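Local atomic coordinates of probable ss-1,3-N-acetylglucosaminyltransferase (PDB entry 6H21), a protein that belongs to the family 2 glycosyltransferases of the GT-A type and is seen with manganese and uridine-diphosphate-N-acetylglucosamine bound. Residues K262-E265 with K266-Q269. Sequence-based numbering, arbitrary orientation.
Sequences KNQE and KRHQ
N263 caps the first turn of helix 264-281 by reaching its side chain forward over that turn: with CG anti to the backbone N (chi1 -179°), OD1 takes the K266 N-H on a lone pair at 3.1 Å and, more weakly, that of E265. The N263 carbonyl receives R267 N, which starts the regular helical ladder. R267 then runs back outward, extended from CG to NE, and lays its guanidinium against the preceding loop, with K262 O 3.6 Å above the centre of one face. Its NH1 donates to Q264 OE1 at 3.1 Å; the bend of Q264 at chi2 (57°) brings that oxygen round, and the amide stands almost perpendicular to the guanidinium. NE and NH2 are held by the carbonyls of Y261 and S258. Q264 O accepts the H268 backbone N-H and sits under one face of the H268 ring, offset toward its rim, while E265 OE1 comes to the ring edge 3.6 Å from CD2. Y256 OH binds H268 ND1, and E265 OE2 makes a salt bridge to K317 NZ and a hydrogen bond to Y318 OH. Further along, K266 NZ binds Q269 OE1 at 2.9 Å. The amide of N263 thus serves N-H groups at the helix start that lack a preceding turn, while R267, through S258, Y261 and K262 O, ties the helix to the loop before it, Q264 OE1 holding NH1 within the first turn.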
# COMPACT_ATOMS: atom_id res chain seq x y z
N LYS C 262 -4.16 -31.55 20.72
CA LYS C 262 -3.08 -31.26 21.66
C LYS C 262 -1.76 -31.04 20.92
O LYS C 262 -0.85 -30.44 21.48
CB LYS C 262 -2.96 -32.35 22.73
CG LYS C 262 -2.98 -33.77 22.20
CD LYS C 262 -3.33 -34.78 23.27
CE LYS C 262 -3.82 -36.08 22.67
NZ LYS C 262 -2.85 -36.56 21.65
N ASN C 263 -1.66 -31.44 19.65
CA ASN C 263 -0.48 -31.16 18.86
C ASN C 263 -0.39 -29.64 18.61
O ASN C 263 -1.37 -29.00 18.17
CB ASN C 263 -0.45 -31.95 17.56
CG ASN C 263 0.79 -31.66 16.75
OD1 ASN C 263 0.78 -30.79 15.89
ND2 ASN C 263 1.87 -32.38 17.03
N GLN C 264 0.79 -29.08 18.86
CA GLN C 264 0.95 -27.65 18.89
C GLN C 264 0.73 -27.08 17.47
O GLN C 264 0.12 -26.02 17.31
CB GLN C 264 2.32 -27.31 19.48
CG GLN C 264 2.43 -25.85 19.90
CD GLN C 264 1.37 -25.40 20.89
OE1 GLN C 264 0.74 -26.19 21.60
NE2 GLN C 264 1.17 -24.09 20.92
N GLU C 265 1.21 -27.80 16.46
CA GLU C 265 1.09 -27.35 15.07
C GLU C 265 -0.38 -27.41 14.63
O GLU C 265 -0.83 -26.56 13.86
CB GLU C 265 1.96 -28.20 14.15
CG GLU C 265 2.21 -27.55 12.81
CD GLU C 265 2.88 -26.18 12.90
OE1 GLU C 265 3.74 -26.00 13.77
OE2 GLU C 265 2.56 -25.31 12.08
N LYS C 266 -1.10 -28.43 15.10
CA LYS C 266 -2.55 -28.59 14.89
C LYS C 266 -3.31 -27.40 15.51
O LYS C 266 -4.27 -26.90 14.91
CB LYS C 266 -3.02 -29.92 15.48
CG LYS C 266 -4.48 -30.29 15.19
CD LYS C 266 -4.86 -30.30 13.71
CE LYS C 266 -6.36 -30.49 13.51
NZ LYS C 266 -6.73 -30.50 12.08
N ARG C 267 -2.88 -26.94 16.69
CA ARG C 267 -3.49 -25.74 17.31
C ARG C 267 -3.24 -24.48 16.45
O ARG C 267 -4.17 -23.66 16.24
CB ARG C 267 -2.96 -25.59 18.74
CG ARG C 267 -3.44 -26.67 19.69
CD ARG C 267 -2.62 -26.72 20.95
NE ARG C 267 -3.18 -27.61 21.95
CZ ARG C 267 -2.65 -27.79 23.16
NH1 ARG C 267 -1.50 -27.20 23.46
NH2 ARG C 267 -3.26 -28.55 24.04
N HIS C 268 -2.00 -24.32 15.96
CA HIS C 268 -1.65 -23.23 15.05
C HIS C 268 -2.56 -23.25 13.82
O HIS C 268 -3.03 -22.22 13.37
CB HIS C 268 -0.19 -23.31 14.59
CG HIS C 268 0.83 -23.08 15.66
ND1 HIS C 268 0.63 -22.18 16.69
CD2 HIS C 268 2.06 -23.62 15.85
CE1 HIS C 268 1.69 -22.19 17.49
NE2 HIS C 268 2.59 -23.06 16.99
N GLN C 269 -2.81 -24.45 13.28
CA GLN C 269 -3.63 -24.61 12.09
C GLN C 269 -5.07 -24.20 12.39
O GLN C 269 -5.67 -23.49 11.60
CB GLN C 269 -3.62 -26.05 11.59
CG GLN C 269 -4.41 -26.24 10.31
CD GLN C 269 -4.61 -27.69 9.97
OE1 GLN C 269 -5.00 -28.50 10.82
NE2 GLN C 269 -4.32 -28.04 8.73